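Side-chain contacts in collagen alpha-1(XV) chain (Homo sapiens, PDB 3N3F), which trimerises through this domain, which probably selects and aligns three chains for folding of the multiplexin collagen triple helix in the extracellular matrix: residues F33-R38 and K42-G47; L2-S7 and H17-G22. All blocks are in the same frame, centred on the assembly; numbering follows the deposited sequence.

Interaction 1 of 2, residues F33-R38 and K42-G47; sequences FFIRVR and KKLQLG
Phe34 and Lys43 face each other as a non-hydrogen-bonded pair in the antiparallel beta hairpin of strands 32-37 and 40-43, at one edge of the chain's own sheet in this trimerization domain. The neighbouring pair, Ile35 and Lys42, is hydrogen-bonded in both directions. Ile35 N gives to Lys42 O at 2.9 Å, and Lys42 N gives to Ile35 O at 3.0 Å. Lys42 O also receives a CA-H...O contact from Phe34 CA at 3.4 Å. One residue further on, Leu44 N donates to Phe33 O at 2.9 Å, with an N-H...O angle of 161°. Next to this bond a water bridges the two backbones, accepting from Phe33 N and donating to Leu44 O.

Lys43 CG lies over one face of the Phe34 ring, 4.0 Å from its centroid, in a CH-pi contact displaced toward the rim. Lys43 CG is anti to its own backbone N (chi1 -174°), and the extended chain beyond it carries CD along Phe34 CZ. NZ then pairs with Glu32 in a salt bridge. A serine in place of Phe34 would probably leave the Lys43 methylenes without their ring and open a gap toward Met9 and Met12 of helix 9-13.

On the other face Ile35 packs against both Lys42 and Leu44. Lys42 CB packs on Ile35 CG1, while its NZ reaches Thr31 OG1 of the second subunit. Leu44 also packs on Leu46 of the second subunit and Leu44 of the third, which brings this apolar side into the trimer interface. The tightest apolar approach is Ile35 CG2 to Leu44 CD1, 3.3 Å.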
loop_
_atom_site.group_PDB
_atom_site.type_symbol
_atom_site.label_atom_id
_atom_site.label_comp_id
_atom_site.label_asym_id
_atom_site.label_seq_id
_atom_site.Cartn_x
_atom_site.Cartn_y
_atom_site.Cartn_z
ATOM N N PHE A 33 2.107 -8.614 -1.362
ATOM C CA PHE A 33 2.488 -7.566 -0.432
ATOM C C PHE A 33 1.872 -7.768 0.936
ATOM O O PHE A 33 0.721 -8.185 1.062
ATOM C CB PHE A 33 2.072 -6.203 -0.986
ATOM C CG PHE A 33 3.225 -5.357 -1.453
ATOM C CD1 PHE A 33 3.950 -4.587 -0.548
ATOM C CD2 PHE A 33 3.580 -5.323 -2.798
ATOM C CE1 PHE A 33 5.015 -3.789 -0.977
ATOM C CE2 PHE A 33 4.642 -4.530 -3.238
ATOM C CZ PHE A 33 5.359 -3.762 -2.326
ATOM N N PHE A 34 2.663 -7.472 1.958
ATOM C CA PHE A 34 2.236 -7.570 3.347
ATOM C C PHE A 34 2.616 -6.259 4.009
ATOM O O PHE A 34 3.372 -5.472 3.446
ATOM C CB PHE A 34 2.959 -8.713 4.060
ATOM C CG PHE A 34 2.397 -10.066 3.757
ATOM C CD1 PHE A 34 1.443 -10.637 4.593
ATOM C CD2 PHE A 34 2.807 -10.767 2.627
ATOM C CE1 PHE A 34 0.907 -11.888 4.308
ATOM C CE2 PHE A 34 2.276 -12.017 2.334
ATOM C CZ PHE A 34 1.326 -12.579 3.176
ATOM N N ILE A 35 2.069 -6.013 5.188
ATOM C CA ILE A 35 2.399 -4.807 5.924
ATOM C C ILE A 35 2.787 -5.252 7.321
ATOM O O ILE A 35 2.104 -6.069 7.930
ATOM C CB ILE A 35 1.202 -3.846 6.028
ATOM C CG1 ILE A 35 -0.001 -4.583 6.611
ATOM C CG2 ILE A 35 0.873 -3.278 4.664
ATOM C CD1 ILE A 35 -1.068 -3.672 7.138
ATOM N N ARG A 36 3.900 -4.726 7.810
ATOM C CA ARG A 36 4.383 -5.048 9.140
ATOM C C ARG A 36 3.575 -4.189 10.117
ATOM O O ARG A 36 3.578 -2.964 10.017
ATOM C CB ARG A 36 5.869 -4.693 9.240
ATOM C CG ARG A 36 6.739 -5.732 9.914
ATOM C CD ARG A 36 6.200 -6.096 11.260
ATOM N NE ARG A 36 7.229 -6.590 12.164
ATOM C CZ ARG A 36 6.994 -6.870 13.440
ATOM N NH1 ARG A 36 5.774 -6.704 13.927
ATOM N NH2 ARG A 36 7.971 -7.294 14.229
ATOM N N VAL A 37 2.864 -4.825 11.039
ATOM C CA VAL A 37 2.079 -4.075 12.013
ATOM C C VAL A 37 2.421 -4.511 13.428
ATOM O O VAL A 37 3.339 -5.298 13.645
ATOM C CB VAL A 37 0.560 -4.261 11.799
ATOM C CG1 VAL A 37 0.178 -3.815 10.400
ATOM C CG2 VAL A 37 0.170 -5.707 12.030
ATOM N N ARG A 38 1.681 -3.989 14.393
ATOM C CA ARG A 38 1.915 -4.337 15.784
ATOM C C ARG A 38 1.627 -5.819 16.022
ATOM O O ARG A 38 0.513 -6.293 15.787
ATOM C CB ARG A 38 1.027 -3.480 16.686
ATOM C CG ARG A 38 1.174 -3.745 18.172
ATOM C CD ARG A 38 0.208 -2.861 18.944
ATOM N NE ARG A 38 -1.167 -3.059 18.493
ATOM C CZ ARG A 38 -2.178 -2.246 18.785
ATOM N NH1 ARG A 38 -1.975 -1.168 19.531
ATOM N NH2 ARG A 38 -3.395 -2.512 18.327
ATOM N N LYS A 42 -0.015 -8.173 8.149
ATOM C CA LYS A 42 -1.347 -8.266 7.568
ATOM C C LYS A 42 -1.135 -8.272 6.063
ATOM O O LYS A 42 -0.355 -7.478 5.539
ATOM C CB LYS A 42 -2.215 -7.075 7.975
ATOM C CG LYS A 42 -2.781 -7.167 9.385
ATOM C CD LYS A 42 -3.726 -6.005 9.669
ATOM C CE LYS A 42 -4.437 -6.180 10.993
ATOM N NZ LYS A 42 -5.380 -5.058 11.268
ATOM N N LYS A 43 -1.815 -9.176 5.371
ATOM C CA LYS A 43 -1.672 -9.288 3.928
ATOM C C LYS A 43 -2.491 -8.239 3.194
ATOM O O LYS A 43 -3.659 -8.022 3.508
ATOM C CB LYS A 43 -2.097 -10.685 3.461
ATOM C CG LYS A 43 -1.836 -10.947 1.991
ATOM C CD LYS A 43 -2.073 -12.403 1.627
ATOM C CE LYS A 43 -1.585 -12.690 0.216
ATOM N NZ LYS A 43 -1.667 -14.133 -0.124
ATOM N N LEU A 44 -1.867 -7.583 2.223
ATOM C CA LEU A 44 -2.553 -6.575 1.435
ATOM C C LEU A 44 -3.325 -7.299 0.331
ATOM O O LEU A 44 -2.786 -8.192 -0.318
ATOM C CB LEU A 44 -1.538 -5.617 0.810
ATOM C CG LEU A 44 -1.849 -4.127 0.969
ATOM C CD1 LEU A 44 -1.364 -3.667 2.321
ATOM C CD2 LEU A 44 -1.140 -3.338 -0.097
ATOM N N GLN A 45 -4.588 -6.927 0.141
ATOM C CA GLN A 45 -5.444 -7.519 -0.890
ATOM C C GLN A 45 -5.085 -6.984 -2.274
ATOM O O GLN A 45 -5.322 -5.811 -2.580
ATOM C CB GLN A 45 -6.909 -7.197 -0.599
ATOM C CG GLN A 45 -7.401 -7.686 0.747
ATOM C CD GLN A 45 -7.728 -9.167 0.754
ATOM O OE1 GLN A 45 -6.874 -10.010 0.469
ATOM N NE2 GLN A 45 -8.974 -9.493 1.081
ATOM N N LEU A 46 -4.522 -7.848 -3.113
ATOM C CA LEU A 46 -4.129 -7.453 -4.461
ATOM C C LEU A 46 -4.928 -8.209 -5.512
ATOM O O LEU A 46 -5.379 -9.330 -5.279
ATOM C CB LEU A 46 -2.641 -7.719 -4.677
ATOM C CG LEU A 46 -1.669 -6.959 -3.778
ATOM C CD1 LEU A 46 -0.245 -7.407 -4.068
ATOM C CD2 LEU A 46 -1.824 -5.478 -4.013
ATOM N N GLY A 47 -5.092 -7.587 -6.672
ATOM C CA GLY A 47 -5.833 -8.217 -7.744
ATOM C C GLY A 47 -4.982 -9.165 -8.567
ATOM O O GLY A 47 -3.811 -9.398 -8.263
HETATM O O HOH W 1 -0.635 -9.548 -1.547
#

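Interaction 2 of 2, residues L2-S7 and H17-G22; sequences LVTAFS and HLVIEG
Thr4 and Val19 are the nearest CA pair, 8.1 Å apart. Segment 2-7 carries strand 3-6, an outermost strand of the chain's mixed four-stranded sheet. Segment 17-22 is irregular and follows helix 9-13 on its way to strand 23-27. Strand 3-6, helix 9-13 and the parallel strand 23-27 form a beta-alpha-beta crossover, and this loop is its return limb. The backbones stay too far apart to pair, so side chains make the contact. Strand 3-6 bonds through its backbone to strand 23-27 instead.

Phe6 and Val19 extend toward each other from opposite directions. Phe6 CG stands beside its backbone N, anti to the carbonyl carbon (chi1 -67°), and the ring reaches toward the loop. Val19 meets it with one methyl, CG2, at the ring edge and in its plane. This is an edge contact, not a methyl over the aromatic face. Ile25 of strand 23-27 touches both side chains, and Met12 of helix 9-13 also packs on Phe6. The contact thus lies where the sheet, helix 9-13 and the loop come together. Thr4 adds a looser approach through CG2, 4.3 Å from Val19 CG2. The same Val19 methyl lies 3.6 Å from Phe6 CZ and 3.8 Å from Phe6 CE2.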
loop_
_atom_site.group_PDB
_atom_site.type_symbol
_atom_site.label_atom_id
_atom_site.label_comp_id
_atom_site.label_asym_id
_atom_site.label_seq_id
_atom_site.Cartn_x
_atom_site.Cartn_y
_atom_site.Cartn_z
ATOM N N LEU A 2 9.263 2.541 4.815
ATOM C CA LEU A 2 8.813 2.574 3.430
ATOM C C LEU A 2 8.465 1.190 2.876
ATOM O O LEU A 2 7.380 0.660 3.130
ATOM C CB LEU A 2 9.883 3.239 2.557
ATOM C CG LEU A 2 11.286 3.384 3.161
ATOM C CD1 LEU A 2 11.849 2.019 3.527
ATOM C CD2 LEU A 2 12.196 4.091 2.166
ATOM N N VAL A 3 9.382 0.609 2.111
ATOM C CA VAL A 3 9.152 -0.702 1.522
ATOM C C VAL A 3 10.421 -1.537 1.442
ATOM O O VAL A 3 11.494 -1.043 1.092
ATOM C CB VAL A 3 8.537 -0.574 0.104
ATOM C CG1 VAL A 3 9.330 0.420 -0.718
ATOM C CG2 VAL A 3 8.516 -1.931 -0.590
ATOM N N THR A 4 10.289 -2.810 1.791
ATOM C CA THR A 4 11.408 -3.740 1.738
ATOM C C THR A 4 10.875 -5.029 1.129
ATOM O O THR A 4 9.711 -5.085 0.734
ATOM C CB THR A 4 11.988 -4.010 3.143
ATOM O OG1 THR A 4 13.121 -4.880 3.026
ATOM C CG2 THR A 4 10.944 -4.651 4.050
ATOM N N ALA A 5 11.710 -6.062 1.056
ATOM C CA ALA A 5 11.274 -7.318 0.459
ATOM C C ALA A 5 11.970 -8.564 0.992
ATOM O O ALA A 5 13.010 -8.491 1.639
ATOM C CB ALA A 5 11.452 -7.245 -1.055
ATOM N N PHE A 6 11.366 -9.712 0.704
ATOM C CA PHE A 6 11.902 -11.009 1.099
ATOM C C PHE A 6 11.653 -11.937 -0.082
ATOM O O PHE A 6 10.796 -11.659 -0.917
ATOM C CB PHE A 6 11.177 -11.541 2.340
ATOM C CG PHE A 6 11.437 -10.741 3.588
ATOM C CD1 PHE A 6 12.599 -10.937 4.328
ATOM C CD2 PHE A 6 10.528 -9.773 4.010
ATOM C CE1 PHE A 6 12.852 -10.178 5.473
ATOM C CE2 PHE A 6 10.771 -9.010 5.150
ATOM C CZ PHE A 6 11.937 -9.213 5.884
ATOM N N SER A 7 12.399 -13.032 -0.160
ATOM C CA SER A 7 12.208 -13.971 -1.254
ATOM C C SER A 7 10.793 -14.523 -1.188
ATOM O O SER A 7 10.075 -14.546 -2.189
ATOM C CB SER A 7 13.214 -15.122 -1.162
ATOM O OG SER A 7 14.536 -14.678 -1.410
ATOM N N HIS A 17 11.832 -8.834 13.308
ATOM C CA HIS A 17 12.547 -7.753 13.977
ATOM C C HIS A 17 13.417 -6.906 13.060
ATOM O O HIS A 17 14.038 -5.939 13.503
ATOM C CB HIS A 17 13.379 -8.315 15.127
ATOM C CG HIS A 17 12.558 -9.010 16.167
ATOM N ND1 HIS A 17 11.467 -8.418 16.768
ATOM C CD2 HIS A 17 12.652 -10.252 16.697
ATOM C CE1 HIS A 17 10.925 -9.266 17.623
ATOM N NE2 HIS A 17 11.624 -10.387 17.599
ATOM N N LEU A 18 13.463 -7.264 11.781
ATOM C CA LEU A 18 14.242 -6.497 10.818
ATOM C C LEU A 18 13.333 -5.501 10.107
ATOM O O LEU A 18 13.799 -4.665 9.339
ATOM C CB LEU A 18 14.899 -7.418 9.784
ATOM C CG LEU A 18 15.986 -8.374 10.281
ATOM C CD1 LEU A 18 16.575 -9.136 9.102
ATOM C CD2 LEU A 18 17.069 -7.589 10.998
ATOM N N VAL A 19 12.034 -5.592 10.370
ATOM C CA VAL A 19 11.075 -4.695 9.737
ATOM C C VAL A 19 10.306 -3.886 10.769
ATOM O O VAL A 19 9.687 -4.448 11.670
ATOM C CB VAL A 19 10.056 -5.475 8.880
ATOM C CG1 VAL A 19 9.208 -4.501 8.071
ATOM C CG2 VAL A 19 10.778 -6.457 7.963
ATOM N N ILE A 20 10.339 -2.565 10.625
ATOM C CA ILE A 20 9.639 -1.683 11.552
ATOM C C ILE A 20 8.147 -1.657 11.247
ATOM O O ILE A 20 7.736 -1.696 10.090
ATOM C CB ILE A 20 10.170 -0.229 11.472
ATOM C CG1 ILE A 20 11.666 -0.191 11.802
ATOM C CG2 ILE A 20 9.402 0.662 12.449
ATOM C CD1 ILE A 20 11.990 -0.576 13.227
ATOM N N GLU A 21 7.344 -1.605 12.300
ATOM C CA GLU A 21 5.898 -1.547 12.162
ATOM C C GLU A 21 5.536 -0.427 11.185
ATOM O O GLU A 21 6.182 0.619 11.165
ATOM C CB GLU A 21 5.281 -1.292 13.543
ATOM C CG GLU A 21 3.888 -0.694 13.554
ATOM C CD GLU A 21 3.324 -0.589 14.964
ATOM O OE1 GLU A 21 4.083 -0.223 15.887
ATOM O OE2 GLU A 21 2.124 -0.866 15.151
ATOM N N GLY A 22 4.519 -0.658 10.361
ATOM C CA GLY A 22 4.104 0.350 9.400
ATOM C C GLY A 22 4.887 0.345 8.098
ATOM O O GLY A 22 4.806 1.298 7.325
#

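How the interactions relate
Both contacts are largely buried and reach the same sheet, with centres about 11 Å apart. Interaction 1 joins adjacent strands, so backbone bonds carry much of it, and its apolar side helps form the trimer interface. Interaction 2 sets a loop against an outermost strand within one chain. It buries less surface and is purely apolar. Strand 32-37 links the two. Arg36 O and Gly22 N make a probable backbone hydrogen bond, though the modelled distance is doubtfully short, and the Arg36 side chain packs by Val19. Met12 of helix 9-13 touches both Phe34 and Phe6. Each contact also reaches the second subunit, interaction 2 through Glu21 OE2 and Tyr26 OH of that subunit.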